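Local coordinates for protein 1d10 (Caenorhabditis elegans, PDB 1T9F), which is of unknown function but folds as an MIR-type beta-trefoil of the SDF2-related family, and probably carries a signal peptide in its natural precursor, at residues P57-K62 / A109-G114; R76-H79 / T84-H87; K133-H136 / S141-S144. One frame throughout, in Å; residues are numbered along the deposited sequence.

Contact 1. Residues P57-K62 / A109-G114; sequences PALNAK and AESDTG
Leu59 lays CD2 by the peptide that joins Asp112 to Thr113, while CD1 sits beside the preceding carbonyl, 3.5 Å from Ser111 O. The CD2 methyl is modelled too close to the peptide carbon, so its exact seating is doubtful. The other flat group here is the carboxylate of Asp112, whose OD1 accepts from Gly114 N at 2.6 Å; the donor reaches it on the anti side, 32° out of the carboxylate plane. This is an Asx turn, and it leads into the 3-10 segment that starts at Thr113. Two surface loops of the beta-trefoil meet in this way: one follows strand 53-57, the other precedes strand 117-120.

On its own side Leu59 rides on a type I beta turn from Ala58 to Ala61, closed by Ala61 N to Ala58 O at 3.0 Å. With CG anti to the backbone N (chi1 178°), its two methyls are spread along the facing chain, CD1 by Ser111 and CD2 by Asp112 and Thr113. Its backbone N is held by Asp116 OD1, which ties the turn to the end of the same facing loop, just after Gly114.

The leucine methyls lie against backbone as much as side chain; Ser111 finds its polar partners outside the two segments. Its OG bonds to Asp115 OD2 and to Arg76 NH1, and Asp115 OD2 also takes Asp112 N, so a single carboxylate oxygen grips the loop at two neighbouring residues. Arg76 further reaches Pro57 O through NE, thus bridging both segments. Leu59 CD1 lies over a face of the Arg76 guanidinium, 4.0 Å from Arg76 NH1. At the more exposed end, Thr113 CG2 closes against Leu59 CD2 at 3.7 Å.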
loop_
_atom_site.group_PDB
_atom_site.type_symbol
_atom_site.label_atom_id
_atom_site.label_comp_id
_atom_site.label_asym_id
_atom_site.label_seq_id
_atom_site.Cartn_x
_atom_site.Cartn_y
_atom_site.Cartn_z
ATOM N N PRO A 57 0.059 -7.283 -11.307
ATOM C CA PRO A 57 1.093 -6.704 -12.173
ATOM C C PRO A 57 0.670 -5.263 -12.437
ATOM O O PRO A 57 -0.482 -4.905 -12.177
ATOM C CB PRO A 57 1.029 -7.581 -13.422
ATOM C CG PRO A 57 -0.424 -7.981 -13.475
ATOM C CD PRO A 57 -0.728 -8.303 -12.027
ATOM N N ALA A 58 1.590 -4.437 -12.930
ATOM C CA ALA A 58 1.285 -3.036 -13.212
ATOM C C ALA A 58 0.110 -2.927 -14.184
ATOM O O ALA A 58 -0.194 -3.884 -14.897
ATOM C CB ALA A 58 2.514 -2.344 -13.787
ATOM N N LEU A 59 -0.543 -1.767 -14.212
ATOM C CA LEU A 59 -1.699 -1.564 -15.092
ATOM C C LEU A 59 -1.478 -2.035 -16.521
ATOM O O LEU A 59 -2.329 -2.721 -17.093
ATOM C CB LEU A 59 -2.119 -0.092 -15.124
ATOM C CG LEU A 59 -3.298 0.190 -16.070
ATOM C CD1 LEU A 59 -4.550 -0.495 -15.543
ATOM C CD2 LEU A 59 -3.533 1.687 -16.188
ATOM N N ASN A 60 -0.345 -1.676 -17.109
ATOM C CA ASN A 60 -0.086 -2.080 -18.489
ATOM C C ASN A 60 0.902 -3.234 -18.626
ATOM O O ASN A 60 1.626 -3.338 -19.618
ATOM C CB ASN A 60 0.385 -0.870 -19.300
ATOM C CG ASN A 60 -0.677 0.220 -19.378
ATOM O OD1 ASN A 60 -1.808 -0.029 -19.810
ATOM N ND2 ASN A 60 -0.320 1.430 -18.958
ATOM N N ALA A 61 0.911 -4.108 -17.626
ATOM C CA ALA A 61 1.789 -5.266 -17.621
ATOM C C ALA A 61 0.960 -6.515 -17.371
ATOM O O ALA A 61 -0.256 -6.445 -17.212
ATOM C CB ALA A 61 2.847 -5.119 -16.536
ATOM N N LYS A 62 1.633 -7.656 -17.331
ATOM C CA LYS A 62 0.983 -8.932 -17.085
ATOM C C LYS A 62 1.993 -9.835 -16.385
ATOM O O LYS A 62 3.200 -9.656 -16.530
ATOM C CB LYS A 62 0.538 -9.558 -18.407
ATOM C CG LYS A 62 1.670 -9.720 -19.408
ATOM C CD LYS A 62 1.166 -10.199 -20.764
ATOM C CE LYS A 62 2.294 -10.211 -21.787
ATOM N NZ LYS A 62 1.803 -10.565 -23.148
ATOM N N ALA A 109 -11.762 -3.508 -13.192
ATOM C CA ALA A 109 -12.354 -2.875 -14.363
ATOM C C ALA A 109 -12.058 -1.382 -14.438
ATOM O O ALA A 109 -11.821 -0.859 -15.520
ATOM C CB ALA A 109 -13.867 -3.102 -14.372
ATOM N N GLU A 110 -12.069 -0.698 -13.298
ATOM C CA GLU A 110 -11.827 0.746 -13.279
ATOM C C GLU A 110 -10.368 1.155 -13.069
ATOM O O GLU A 110 -10.037 2.335 -13.150
ATOM C CB GLU A 110 -12.643 1.407 -12.169
ATOM C CG GLU A 110 -14.137 1.159 -12.215
ATOM C CD GLU A 110 -14.791 1.497 -10.896
ATOM O OE1 GLU A 110 -15.171 2.666 -10.685
ATOM O OE2 GLU A 110 -14.900 0.588 -10.048
ATOM N N SER A 111 -9.512 0.190 -12.768
ATOM C CA SER A 111 -8.103 0.475 -12.502
ATOM C C SER A 111 -7.408 1.279 -13.602
ATOM O O SER A 111 -7.585 1.002 -14.790
ATOM C CB SER A 111 -7.352 -0.838 -12.276
ATOM O OG SER A 111 -5.992 -0.604 -11.944
ATOM N N ASP A 112 -6.624 2.275 -13.191
ATOM C CA ASP A 112 -5.864 3.116 -14.121
ATOM C C ASP A 112 -4.426 3.304 -13.628
ATOM O O ASP A 112 -4.031 2.706 -12.626
ATOM C CB ASP A 112 -6.539 4.484 -14.315
ATOM C CG ASP A 112 -6.645 5.286 -13.027
ATOM O OD1 ASP A 112 -5.744 5.192 -12.167
ATOM O OD2 ASP A 112 -7.631 6.041 -12.883
ATOM N N THR A 113 -3.651 4.138 -14.321
ATOM C CA THR A 113 -2.249 4.380 -13.952
ATOM C C THR A 113 -2.068 4.881 -12.514
ATOM O O THR A 113 -0.983 4.763 -11.935
ATOM C CB THR A 113 -1.573 5.399 -14.915
ATOM O OG1 THR A 113 -2.249 6.660 -14.843
ATOM C CG2 THR A 113 -1.611 4.890 -16.340
ATOM N N GLY A 114 -3.125 5.449 -11.946
ATOM C CA GLY A 114 -3.048 5.941 -10.580
ATOM C C GLY A 114 -2.882 4.828 -9.552
ATOM O O GLY A 114 -2.594 5.103 -8.385
#

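Contact 2. Residues R76-H79 / T84-H87; sequences RLKH and TFLH
Leu77 O accepts from Leu86 N at 2.8 Å with an N-H...O angle of 161°, and His79 N gives to Thr84 O at the same length. These bonds bracket Lys78 and Phe85, the non-hydrogen-bonded pair of an antiparallel beta hairpin, one that leads from the barrel of the beta-trefoil (strand 74-79) into its second sheet (strand 85-89). The strands already draw apart at Leu77 and Leu86, where a water replaces the return bond: it accepts from Leu77 N and donates to Leu86 O. Trp117 NE1 supplies a further donor to Leu86 O, so this buried carbonyl has two.

The polar side-chain ends are satisfied outside the hairpin strands. Lys78 NZ forms a salt bridge with Glu108, and the Arg76 guanidinium is taken up by the neighbouring loops. His79 bonds through ND1 to Thr82 OG1, the hydroxyl that also pairs with Thr84 OG1, and through NE2 to Asn50 O.

Between the long chains the Phe85 ring is sandwiched. Arg76 NH1 lies over one face; over the opposite face comes Lys78, whose CB makes a CH-pi contact 4.1 Å from the ring centroid. A chi1 of -80° sets the Phe85 ring beside its own backbone N, so that its end comes closer to the partner strand. On the other side of the hairpin Leu77 and Leu86 run side by side, CD1 of Leu77 meeting CD2 of Leu86 at 3.8 Å.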
loop_
_atom_site.group_PDB
_atom_site.type_symbol
_atom_site.label_atom_id
_atom_site.label_comp_id
_atom_site.label_asym_id
_atom_site.label_seq_id
_atom_site.Cartn_x
_atom_site.Cartn_y
_atom_site.Cartn_z
ATOM N N ARG A 76 0.453 -3.242 -8.531
ATOM C CA ARG A 76 -0.806 -2.686 -8.085
ATOM C C ARG A 76 -1.150 -3.538 -6.868
ATOM O O ARG A 76 -0.778 -4.711 -6.805
ATOM C CB ARG A 76 -1.882 -2.820 -9.167
ATOM C CG ARG A 76 -1.853 -1.706 -10.219
ATOM C CD ARG A 76 -2.981 -1.878 -11.228
ATOM N NE ARG A 76 -2.809 -3.118 -11.974
ATOM C CZ ARG A 76 -3.770 -3.736 -12.653
ATOM N NH1 ARG A 76 -4.994 -3.231 -12.688
ATOM N NH2 ARG A 76 -3.504 -4.876 -13.283
ATOM N N LEU A 77 -1.833 -2.953 -5.892
ATOM C CA LEU A 77 -2.196 -3.691 -4.694
ATOM C C LEU A 77 -3.708 -3.684 -4.525
ATOM O O LEU A 77 -4.320 -2.635 -4.322
ATOM C CB LEU A 77 -1.524 -3.076 -3.458
ATOM C CG LEU A 77 -0.018 -3.321 -3.306
ATOM C CD1 LEU A 77 0.523 -2.545 -2.104
ATOM C CD2 LEU A 77 0.238 -4.821 -3.126
ATOM N N LYS A 78 -4.298 -4.869 -4.614
ATOM C CA LYS A 78 -5.740 -5.025 -4.483
ATOM C C LYS A 78 -6.179 -5.337 -3.051
ATOM O O LYS A 78 -5.662 -6.266 -2.425
ATOM C CB LYS A 78 -6.207 -6.147 -5.410
ATOM C CG LYS A 78 -7.723 -6.274 -5.512
ATOM C CD LYS A 78 -8.094 -7.421 -6.426
ATOM C CE LYS A 78 -9.590 -7.493 -6.651
ATOM N NZ LYS A 78 -9.914 -8.641 -7.526
ATOM N N HIS A 79 -7.108 -4.550 -2.524
ATOM C CA HIS A 79 -7.623 -4.795 -1.186
ATOM C C HIS A 79 -8.647 -5.913 -1.370
ATOM O O HIS A 79 -9.689 -5.715 -2.002
ATOM C CB HIS A 79 -8.276 -3.536 -0.626
ATOM C CG HIS A 79 -8.780 -3.698 0.770
ATOM N ND1 HIS A 79 -10.112 -3.562 1.100
ATOM C CD2 HIS A 79 -8.130 -3.981 1.927
ATOM C CE1 HIS A 79 -10.260 -3.750 2.402
ATOM N NE2 HIS A 79 -9.073 -4.007 2.925
ATOM N N THR A 84 -10.981 -3.080 -4.247
ATOM C CA THR A 84 -10.386 -1.820 -4.672
ATOM C C THR A 84 -8.857 -1.942 -4.808
ATOM O O THR A 84 -8.279 -2.986 -4.489
ATOM C CB THR A 84 -10.683 -0.723 -3.646
ATOM O OG1 THR A 84 -10.333 -1.206 -2.347
ATOM C CG2 THR A 84 -12.161 -0.338 -3.659
ATOM N N PHE A 85 -8.213 -0.872 -5.273
ATOM C CA PHE A 85 -6.759 -0.853 -5.430
ATOM C C PHE A 85 -6.120 0.316 -4.680
ATOM O O PHE A 85 -6.705 1.396 -4.587
ATOM C CB PHE A 85 -6.366 -0.762 -6.917
ATOM C CG PHE A 85 -6.435 -2.077 -7.652
ATOM C CD1 PHE A 85 -7.600 -2.470 -8.301
ATOM C CD2 PHE A 85 -5.331 -2.928 -7.679
ATOM C CE1 PHE A 85 -7.670 -3.692 -8.967
ATOM C CE2 PHE A 85 -5.390 -4.149 -8.339
ATOM C CZ PHE A 85 -6.566 -4.534 -8.988
ATOM N N LEU A 86 -4.923 0.100 -4.137
ATOM C CA LEU A 86 -4.222 1.165 -3.435
ATOM C C LEU A 86 -4.050 2.252 -4.495
ATOM O O LEU A 86 -3.457 2.015 -5.554
ATOM C CB LEU A 86 -2.860 0.676 -2.964
ATOM C CG LEU A 86 -2.136 1.614 -2.012
ATOM C CD1 LEU A 86 -2.957 1.769 -0.721
ATOM C CD2 LEU A 86 -0.754 1.055 -1.721
ATOM N N HIS A 87 -4.536 3.445 -4.195
ATOM C CA HIS A 87 -4.531 4.532 -5.166
ATOM C C HIS A 87 -4.019 5.857 -4.625
ATOM O O HIS A 87 -4.099 6.130 -3.426
ATOM C CB HIS A 87 -5.974 4.725 -5.644
ATOM C CG HIS A 87 -6.122 5.606 -6.844
ATOM N ND1 HIS A 87 -6.102 5.113 -8.132
ATOM C CD2 HIS A 87 -6.371 6.933 -6.951
ATOM C CE1 HIS A 87 -6.340 6.099 -8.980
ATOM N NE2 HIS A 87 -6.508 7.213 -8.290
HETATM O O HOH W 1 -2.733 -0.538 -6.656
#

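Contact 3. Residues K133-H136 / S141-S144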
loop_
_atom_site.group_PDB
_atom_site.type_symbol
_atom_site.label_atom_id
_atom_site.label_comp_id
_atom_site.label_asym_id
_atom_site.label_seq_id
_atom_site.Cartn_x
_atom_site.Cartn_y
_atom_site.Cartn_z
ATOM N N LYS A 133 10.198 0.275 0.163
ATOM C CA LYS A 133 9.357 1.452 0.098
ATOM C C LYS A 133 8.501 1.267 -1.147
ATOM O O LYS A 133 8.793 0.413 -1.995
ATOM C CB LYS A 133 10.196 2.726 -0.021
ATOM C CG LYS A 133 10.952 3.081 1.245
ATOM C CD LYS A 133 11.857 4.275 1.036
ATOM C CE LYS A 133 13.273 3.845 0.666
ATOM N NZ LYS A 133 13.965 3.157 1.798
ATOM N N LEU A 134 7.433 2.043 -1.247
ATOM C CA LEU A 134 6.556 1.986 -2.403
ATOM C C LEU A 134 6.385 3.410 -2.872
ATOM O O LEU A 134 5.853 4.253 -2.153
ATOM C CB LEU A 134 5.190 1.394 -2.046
ATOM C CG LEU A 134 5.091 -0.119 -1.849
ATOM C CD1 LEU A 134 3.655 -0.465 -1.443
ATOM C CD2 LEU A 134 5.468 -0.854 -3.132
ATOM N N ARG A 135 6.839 3.676 -4.088
ATOM C CA ARG A 135 6.748 5.017 -4.631
ATOM C C ARG A 135 5.680 5.098 -5.712
ATOM O O ARG A 135 5.750 4.389 -6.712
ATOM C CB ARG A 135 8.110 5.420 -5.202
ATOM C CG ARG A 135 8.276 6.904 -5.418
ATOM C CD ARG A 135 9.702 7.235 -5.889
ATOM N NE ARG A 135 9.943 8.674 -5.884
ATOM C CZ ARG A 135 11.106 9.244 -6.194
ATOM N NH1 ARG A 135 12.147 8.497 -6.542
ATOM N NH2 ARG A 135 11.230 10.560 -6.145
ATOM N N HIS A 136 4.693 5.966 -5.509
ATOM C CA HIS A 136 3.617 6.121 -6.479
ATOM C C HIS A 136 4.227 6.499 -7.826
ATOM O O HIS A 136 4.931 7.506 -7.941
ATOM C CB HIS A 136 2.642 7.202 -6.029
ATOM C CG HIS A 136 1.346 7.192 -6.777
ATOM N ND1 HIS A 136 0.825 8.318 -7.382
ATOM C CD2 HIS A 136 0.449 6.200 -6.992
ATOM C CE1 HIS A 136 -0.338 8.019 -7.934
ATOM N NE2 HIS A 136 -0.589 6.741 -7.712
ATOM N N SER A 141 5.134 10.169 -5.029
ATOM C CA SER A 141 5.010 10.198 -3.576
ATOM C C SER A 141 5.221 8.820 -2.980
ATOM O O SER A 141 4.818 7.810 -3.561
ATOM C CB SER A 141 3.632 10.719 -3.166
ATOM O OG SER A 141 3.355 11.956 -3.799
ATOM N N TYR A 142 5.856 8.790 -1.813
ATOM C CA TYR A 142 6.126 7.548 -1.117
ATOM C C TYR A 142 4.956 7.204 -0.202
ATOM O O TYR A 142 4.370 8.084 0.435
ATOM C CB TYR A 142 7.393 7.691 -0.284
ATOM C CG TYR A 142 8.652 7.863 -1.102
ATOM C CD1 TYR A 142 9.319 6.761 -1.628
ATOM C CD2 TYR A 142 9.181 9.134 -1.349
ATOM C CE1 TYR A 142 10.483 6.913 -2.380
ATOM C CE2 TYR A 142 10.347 9.298 -2.103
ATOM C CZ TYR A 142 10.991 8.182 -2.615
ATOM O OH TYR A 142 12.141 8.328 -3.370
ATOM N N LEU A 143 4.602 5.926 -0.151
ATOM C CA LEU A 143 3.516 5.489 0.721
ATOM C C LEU A 143 4.105 5.630 2.121
ATOM O O LEU A 143 5.138 5.029 2.411
ATOM C CB LEU A 143 3.173 4.021 0.438
ATOM C CG LEU A 143 2.080 3.390 1.304
ATOM C CD1 LEU A 143 0.742 4.029 0.978
ATOM C CD2 LEU A 143 2.036 1.892 1.042
ATOM N N SER A 144 3.471 6.423 2.980
ATOM C CA SER A 144 4.016 6.629 4.322
ATOM C C SER A 144 2.968 6.890 5.386
ATOM O O SER A 144 1.875 7.371 5.093
ATOM C CB SER A 144 4.973 7.830 4.329
ATOM O OG SER A 144 5.910 7.783 3.268
HETATM O O HOH W 2 7.202 3.955 0.808
#
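Arg135 stretches its side chain across one face of the Tyr142 ring, with CG making a CH-pi contact 4.0 Å from the ring centroid. CD follows, 3.6 Å from Tyr142 CE1, and the guanidinium ends above the hydroxyl: Tyr142 OH lies 3.0 Å from the guanidinium plane, over its centre, with the two flat groups 17° apart. Arg135 NE and NH1 are near that oxygen but point their hydrogens wrongly for a bond, so the hydroxyl simply lies under the guanidinium face. CG anti to the backbone N (chi1 -163°) and the extended chain beyond it carry the group that far, and NE is fixed by Gly140 O. An alanine in place of Tyr142 would remove this platform and is likely to leave the guanidinium freer to swing about the NE bond to Gly140 O.

Beneath these side chains, Leu143 N bonds to Leu134 O at 2.9 Å, and His136 N to Ser141 O at 2.7 Å. A water accepts from Leu134 N and donates to Leu143 O, which also takes Trp172 NE1. Leu134 CD1 touches Leu143 CD2 at 3.8 Å.

Farther out, Ile120, Thr163 and Ile166 pack on the tyrosine, and His136 is set by Thr139 OG1 at ND1 and Gly114 O at NE2. The whole is an antiparallel hairpin splayed open over a water, passing from barrel strand 131-136 to strand 142-146 of the second sheet of a beta-trefoil.

How the contacts relate
Contact 2 is nested along the chain inside the loop closed by contact 1, and contact 3 follows both. Centre to centre, contacts 1 and 2 are about 10 Å apart, 2 and 3 about 13 Å, and 1 and 3 about 17 Å. Contacts 2 and 3 are corresponding hairpins in successive MIR ranges; their first strands, 74-79 and 131-136, lie in the one barrel with 117-120 between them. They meet in the interior, where Leu77 CD1 touches Leu134 CD1 at 3.8 Å and Leu86 CD2 faces Leu143 CD2. Contact 1 lies at the surface, joined to contact 2 through Arg76 and to contact 3 through the end of segment 109-114, so loop 109-114 is joined to these two hairpins, and 57-62 to the first of them.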